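Local atomic coordinates of aminodeoxyfutalosine deaminase (Deinococcus radiodurans, PDB entry 2IMR), a protein that catalyses the zinc-dependent deamination of aminodeoxyfutalosine to futalosine in menaquinone biosynthesis and, to a lesser extent, deaminates adenosine and related nucleosides. Residues Val158-Leu163 with Leu195-Arg200; Phe109-Tyr114 with Ala265-Thr270. All blocks are in the same frame, centred on the assembly; numbering follows the deposited sequence.

Contact 1. Residues Val158-Leu163 with Leu195-Arg200; sequences VMDALL and LERWRR
W198 meets M159, D160 and L163 where two neighbouring outer helices of the amidohydrolase TIM barrel, 156-163 and 184-199, run side by side. The helices follow strands 149-153 and 170-176 in successive beta-alpha units, and their segments run nearly parallel, 15° apart, with axes 11.6 Å from each other. That spacing is filled mainly by the indole. M159 CG sits over one face, 3.5 Å from the centroid of the W198 six-membered ring and close to the normal, in a CH-pi contact. The M159 chain starts with CG anti to the backbone N (chi1 -178°) and then bends at chi2 and chi3; M159 SD stands above the same face but farther off, 4.9 Å from the centroid of that W198 ring, a long Met-aromatic contact. At the ring edge, W198 NE1 donates to D160 OD1 at 2.8 Å in a nearly straight bond of 164°, with the acceptor close to the indole plane and the carboxylate turned steeply against it. R197 NH2 lies 2.8 Å from D160 OD1 in a salt bridge, so one carboxylate oxygen is gripped by neutral and charged donors from consecutive residues. R197 NH2 and W198 NE1, both donors, lie 3.0 Å apart and do not bond each other; the negative oxygen they share probably makes this closeness tolerable. Exchanging W198 for a leucine would probably leave D160 OD1 without its indole N-H and open a gap beneath M159 CG. Beyond the two helices, F174 of strand 170-176 meets the indole edge-to-face, and L208 of strand 206-212 touches both W198 and M159, which ties the pair to the barrel wall. L163 completes the contact obliquely, its CD2 3.7 Å from W198 CB.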
loop_
_atom_site.group_PDB
_atom_site.type_symbol
_atom_site.label_atom_id
_atom_site.label_comp_id
_atom_site.label_asym_id
_atom_site.label_seq_id
_atom_site.Cartn_x
_atom_site.Cartn_y
_atom_site.Cartn_z
ATOM N N VAL A 158 8.726 16.200 7.923
ATOM C CA VAL A 158 7.719 15.225 8.305
ATOM C C VAL A 158 8.441 13.919 8.610
ATOM O O VAL A 158 8.126 13.249 9.594
ATOM C CB VAL A 158 6.678 15.020 7.179
ATOM C CG1 VAL A 158 5.876 13.740 7.411
ATOM C CG2 VAL A 158 5.751 16.220 7.138
ATOM N N MET A 159 9.427 13.567 7.785
ATOM C CA MET A 159 10.185 12.343 8.030
ATOM C C MET A 159 10.849 12.443 9.402
ATOM O O MET A 159 10.845 11.481 10.173
ATOM C CB MET A 159 11.260 12.126 6.959
ATOM C CG MET A 159 12.055 10.830 7.153
ATOM S SD MET A 159 11.070 9.320 6.918
ATOM C CE MET A 159 11.243 9.075 5.120
ATOM N N ASP A 160 11.426 13.604 9.707
ATOM C CA ASP A 160 12.074 13.796 11.003
ATOM C C ASP A 160 11.094 13.482 12.135
ATOM O O ASP A 160 11.426 12.768 13.082
ATOM C CB ASP A 160 12.570 15.239 11.176
ATOM C CG ASP A 160 13.745 15.579 10.269
ATOM O OD1 ASP A 160 14.532 14.670 9.932
ATOM O OD2 ASP A 160 13.890 16.766 9.912
ATOM N N ALA A 161 9.883 14.017 12.024
ATOM C CA ALA A 161 8.859 13.815 13.043
ATOM C C ALA A 161 8.340 12.382 13.138
ATOM O O ALA A 161 8.259 11.819 14.230
ATOM C CB ALA A 161 7.693 14.765 12.795
ATOM N N LEU A 162 7.981 11.792 12.002
ATOM C CA LEU A 162 7.443 10.432 12.008
ATOM C C LEU A 162 8.460 9.383 12.428
ATOM O O LEU A 162 8.130 8.410 13.111
ATOM C CB LEU A 162 6.877 10.088 10.630
ATOM C CG LEU A 162 5.744 11.008 10.157
ATOM C CD1 LEU A 162 5.220 10.529 8.811
ATOM C CD2 LEU A 162 4.621 11.013 11.188
ATOM N N LEU A 163 9.705 9.587 12.023
ATOM C CA LEU A 163 10.761 8.652 12.359
ATOM C C LEU A 163 10.902 8.556 13.882
ATOM O O LEU A 163 11.342 7.536 14.409
ATOM C CB LEU A 163 12.064 9.125 11.707
ATOM C CG LEU A 163 13.079 8.091 11.216
ATOM C CD1 LEU A 163 12.387 6.930 10.503
ATOM C CD2 LEU A 163 14.060 8.799 10.280
ATOM N N LEU A 195 18.780 10.286 3.130
ATOM C CA LEU A 195 18.632 8.878 3.470
ATOM C C LEU A 195 19.729 8.374 4.407
ATOM O O LEU A 195 19.446 7.654 5.369
ATOM C CB LEU A 195 18.605 8.034 2.190
ATOM C CG LEU A 195 17.388 8.296 1.295
ATOM C CD1 LEU A 195 17.552 7.598 -0.040
ATOM C CD2 LEU A 195 16.134 7.813 2.000
ATOM N N GLU A 196 20.973 8.753 4.134
ATOM C CA GLU A 196 22.087 8.319 4.968
ATOM C C GLU A 196 21.934 8.864 6.381
ATOM O O GLU A 196 22.257 8.189 7.358
ATOM C CB GLU A 196 23.419 8.784 4.368
ATOM C CG GLU A 196 23.671 8.251 2.968
ATOM C CD GLU A 196 25.035 8.633 2.426
ATOM O OE1 GLU A 196 25.418 9.818 2.546
ATOM O OE2 GLU A 196 25.719 7.747 1.869
ATOM N N ARG A 197 21.427 10.088 6.481
ATOM C CA ARG A 197 21.223 10.730 7.770
ATOM C C ARG A 197 20.136 9.993 8.555
ATOM O O ARG A 197 20.324 9.638 9.720
ATOM C CB ARG A 197 20.816 12.194 7.559
ATOM C CG ARG A 197 20.909 13.059 8.802
ATOM C CD ARG A 197 20.310 14.443 8.581
ATOM N NE ARG A 197 18.853 14.384 8.469
ATOM C CZ ARG A 197 18.050 15.445 8.505
ATOM N NH1 ARG A 197 18.556 16.664 8.651
ATOM N NH2 ARG A 197 16.738 15.286 8.401
ATOM N N TRP A 198 19.000 9.751 7.908
ATOM C CA TRP A 198 17.883 9.074 8.556
ATOM C C TRP A 198 18.144 7.607 8.885
ATOM O O TRP A 198 17.619 7.090 9.871
ATOM C CB TRP A 198 16.621 9.179 7.690
ATOM C CG TRP A 198 16.062 10.573 7.597
ATOM C CD1 TRP A 198 15.976 11.491 8.605
ATOM C CD2 TRP A 198 15.484 11.192 6.439
ATOM N NE1 TRP A 198 15.383 12.644 8.146
ATOM C CE2 TRP A 198 15.071 12.488 6.820
ATOM C CE3 TRP A 198 15.274 10.774 5.115
ATOM C CZ2 TRP A 198 14.458 13.377 5.925
ATOM C CZ3 TRP A 198 14.666 11.658 4.222
ATOM C CH2 TRP A 198 14.265 12.947 4.636
ATOM N N ARG A 199 18.950 6.938 8.062
ATOM C CA ARG A 199 19.248 5.525 8.278
ATOM C C ARG A 199 19.857 5.283 9.659
ATOM O O ARG A 199 19.727 4.196 10.220
ATOM C CB ARG A 199 20.196 5.008 7.187
ATOM C CG ARG A 199 20.198 3.487 7.039
ATOM C CD ARG A 199 18.814 2.985 6.646
ATOM N NE ARG A 199 18.730 1.531 6.520
ATOM C CZ ARG A 199 19.425 0.805 5.651
ATOM N NH1 ARG A 199 20.279 1.386 4.818
ATOM N NH2 ARG A 199 19.249 -0.510 5.599
ATOM N N ARG A 200 20.508 6.304 10.206
ATOM C CA ARG A 200 21.132 6.209 11.525
ATOM C C ARG A 200 20.102 6.353 12.643
ATOM O O ARG A 200 20.327 5.906 13.769
ATOM C CB ARG A 200 22.189 7.302 11.686
ATOM C CG ARG A 200 23.246 7.311 10.599
ATOM C CD ARG A 200 23.952 8.660 10.538
ATOM N NE ARG A 200 24.757 8.778 9.326
ATOM C CZ ARG A 200 24.913 9.906 8.635
ATOM N NH1 ARG A 200 24.316 11.022 9.035
ATOM N NH2 ARG A 200 25.659 9.913 7.536
#

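Contact 2. Residues Phe109-Tyr114 with Ala265-Thr270; sequences FQALPY and ALYPHT
Y267 reaches the backbone of A111 with its hydroxyl, joining the loop between helices 245-253 and 271-275 to the end of helix 106-111 in this amidohydrolase of TIM-barrel fold. The hydroxyl, not a ring face, makes the contact: Y267 OH donates a short hydrogen bond, 2.6 Å, to A111 O. The carbonyl oxygen lies near the plane of the phenol ring. Seen from the acceptor, the approach is bent, with a C=O...donor angle of 133°, and the hydroxyl is tilted 26° from the carbonyl plane. With CG anti to its own carbonyl carbon (chi1 -63°), the ring of Y267 reaches across to this peptide at the end of the helix, where backbone carbonyls run short of helical N-H partners. The methyl of A111 lies beside the same hydroxyl, with A111 CB 3.8 Å from Y267 OH. W259 meets the Y267 ring edge-to-face, and R262 and T217 also touch this side chain.

L266, the residue before, supplies the apolar part. It lays one methyl, CD1, against the Q110-A111 peptide, 4.0 Å from Q110 O and 4.1 Å from A111 N. The bond at A111 lies one residue from L112, whose side chain comes near H213, a predicted substrate-binding residue, and E243, probably the proton donor. Y114, just beyond, hydrogen-bonds E243 through its hydroxyl. The loop therefore meets a segment that borders the active site. Besides its contact with the peptide, L266 CD1 also approaches the base of the Q110 side chain, 4.1 Å from Q110 CB.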
loop_
_atom_site.group_PDB
_atom_site.type_symbol
_atom_site.label_atom_id
_atom_site.label_comp_id
_atom_site.label_asym_id
_atom_site.label_seq_id
_atom_site.Cartn_x
_atom_site.Cartn_y
_atom_site.Cartn_z
ATOM N N PHE A 109 0.391 16.747 -6.873
ATOM C CA PHE A 109 -0.979 16.861 -7.371
ATOM C C PHE A 109 -0.915 17.502 -8.758
ATOM O O PHE A 109 -1.574 17.056 -9.697
ATOM C CB PHE A 109 -1.826 17.750 -6.455
ATOM C CG PHE A 109 -2.449 17.020 -5.301
ATOM C CD1 PHE A 109 -3.679 16.382 -5.446
ATOM C CD2 PHE A 109 -1.800 16.953 -4.073
ATOM C CE1 PHE A 109 -4.254 15.685 -4.380
ATOM C CE2 PHE A 109 -2.364 16.261 -3.003
ATOM C CZ PHE A 109 -3.595 15.625 -3.159
ATOM N N GLN A 110 -0.106 18.550 -8.873
ATOM C CA GLN A 110 0.052 19.268 -10.132
ATOM C C GLN A 110 0.651 18.389 -11.225
ATOM O O GLN A 110 0.326 18.543 -12.399
ATOM C CB GLN A 110 0.934 20.506 -9.929
ATOM C CG GLN A 110 0.278 21.606 -9.098
ATOM C CD GLN A 110 1.114 22.873 -9.032
ATOM O OE1 GLN A 110 2.175 22.905 -8.398
ATOM N NE2 GLN A 110 0.643 23.927 -9.694
ATOM N N ALA A 111 1.521 17.465 -10.833
ATOM C CA ALA A 111 2.173 16.576 -11.789
ATOM C C ALA A 111 1.241 15.524 -12.388
ATOM O O ALA A 111 1.508 15.002 -13.468
ATOM C CB ALA A 111 3.352 15.890 -11.121
ATOM N N LEU A 112 0.152 15.215 -11.691
ATOM C CA LEU A 112 -0.788 14.197 -12.156
ATOM C C LEU A 112 -2.143 14.771 -12.587
ATOM O O LEU A 112 -3.016 15.038 -11.759
ATOM C CB LEU A 112 -0.978 13.150 -11.054
ATOM C CG LEU A 112 0.328 12.564 -10.497
ATOM C CD1 LEU A 112 0.021 11.456 -9.492
ATOM C CD2 LEU A 112 1.174 12.016 -11.641
ATOM N N PRO A 113 -2.337 14.950 -13.902
ATOM C CA PRO A 113 -3.564 15.492 -14.491
ATOM C C PRO A 113 -4.878 14.884 -14.008
ATOM O O PRO A 113 -5.825 15.616 -13.714
ATOM C CB PRO A 113 -3.347 15.276 -15.987
ATOM C CG PRO A 113 -1.875 15.469 -16.124
ATOM C CD PRO A 113 -1.345 14.667 -14.955
ATOM N N TYR A 114 -4.940 13.557 -13.917
ATOM C CA TYR A 114 -6.174 12.905 -13.497
ATOM C C TYR A 114 -6.605 13.208 -12.067
ATOM O O TYR A 114 -7.765 12.990 -11.711
ATOM C CB TYR A 114 -6.098 11.392 -13.742
ATOM C CG TYR A 114 -4.922 10.692 -13.115
ATOM C CD1 TYR A 114 -5.023 10.122 -11.847
ATOM C CD2 TYR A 114 -3.709 10.577 -13.800
ATOM C CE1 TYR A 114 -3.956 9.452 -11.275
ATOM C CE2 TYR A 114 -2.627 9.908 -13.234
ATOM C CZ TYR A 114 -2.761 9.347 -11.969
ATOM O OH TYR A 114 -1.703 8.678 -11.398
ATOM N N ALA A 265 5.953 23.022 -17.969
ATOM C CA ALA A 265 7.179 23.360 -17.256
ATOM C C ALA A 265 7.662 22.277 -16.290
ATOM O O ALA A 265 8.826 22.269 -15.901
ATOM C CB ALA A 265 6.993 24.682 -16.508
ATOM N N LEU A 266 6.781 21.356 -15.917
ATOM C CA LEU A 266 7.144 20.300 -14.971
ATOM C C LEU A 266 7.796 19.064 -15.585
ATOM O O LEU A 266 8.260 18.185 -14.857
ATOM C CB LEU A 266 5.906 19.848 -14.190
ATOM C CG LEU A 266 5.059 20.894 -13.462
ATOM C CD1 LEU A 266 4.003 20.178 -12.623
ATOM C CD2 LEU A 266 5.934 21.757 -12.576
ATOM N N TYR A 267 7.842 18.995 -16.913
ATOM C CA TYR A 267 8.407 17.829 -17.592
ATOM C C TYR A 267 9.225 18.161 -18.836
ATOM O O TYR A 267 9.121 19.253 -19.387
ATOM C CB TYR A 267 7.292 16.909 -18.113
ATOM C CG TYR A 267 6.371 16.259 -17.112
ATOM C CD1 TYR A 267 5.252 16.928 -16.611
ATOM C CD2 TYR A 267 6.573 14.935 -16.732
ATOM C CE1 TYR A 267 4.350 16.280 -15.756
ATOM C CE2 TYR A 267 5.686 14.281 -15.886
ATOM C CZ TYR A 267 4.579 14.954 -15.402
ATOM O OH TYR A 267 3.719 14.288 -14.564
ATOM N N PRO A 268 10.051 17.202 -19.289
ATOM C CA PRO A 268 10.851 17.404 -20.499
ATOM C C PRO A 268 9.784 17.513 -21.596
ATOM O O PRO A 268 8.613 17.222 -21.348
ATOM C CB PRO A 268 11.643 16.105 -20.604
ATOM C CG PRO A 268 11.892 15.765 -19.171
ATOM C CD PRO A 268 10.537 16.033 -18.531
ATOM N N HIS A 269 10.169 17.904 -22.804
ATOM C CA HIS A 269 9.199 18.073 -23.878
ATOM C C HIS A 269 8.527 16.801 -24.405
ATOM O O HIS A 269 7.440 16.870 -24.977
ATOM C CB HIS A 269 9.848 18.843 -25.030
ATOM C CG HIS A 269 10.260 20.237 -24.663
ATOM N ND1 HIS A 269 9.355 21.264 -24.500
ATOM C CD2 HIS A 269 11.481 20.770 -24.419
ATOM C CE1 HIS A 269 10.000 22.370 -24.174
ATOM N NE2 HIS A 269 11.292 22.097 -24.118
ATOM N N THR A 270 9.161 15.647 -24.215
ATOM C CA THR A 270 8.589 14.380 -24.678
ATOM C C THR A 270 8.737 13.309 -23.606
ATOM O O THR A 270 9.662 13.358 -22.798
ATOM C CB THR A 270 9.301 13.846 -25.943
ATOM O OG1 THR A 270 10.671 13.571 -25.632
ATOM C CG2 THR A 270 9.227 14.863 -27.082
#

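How the contacts relate
Both contacts belong to the amidohydrolase TIM-barrel domain, but their centres lie about 28 Å apart and their nearest atoms about 13 Å, without touching. Along the chain the order is 109-114, 158-163, 195-200, 265-270, so contact 1 falls wholly between the two halves of contact 2. Contact 1 joins successive helices, 156-163 and 184-199, across a short interval that contains strand 170-176. Contact 2 instead brings together segments 151 residues apart, on either side in sequence of strands 149-153, 170-176, 206-212 and 238-241. Contact 1 therefore packs the outer helical layer, while contact 2 joins the end of helix 106-111 to the loop before helix 271-275, with the L112 side chain about 8 Å from the zinc ion.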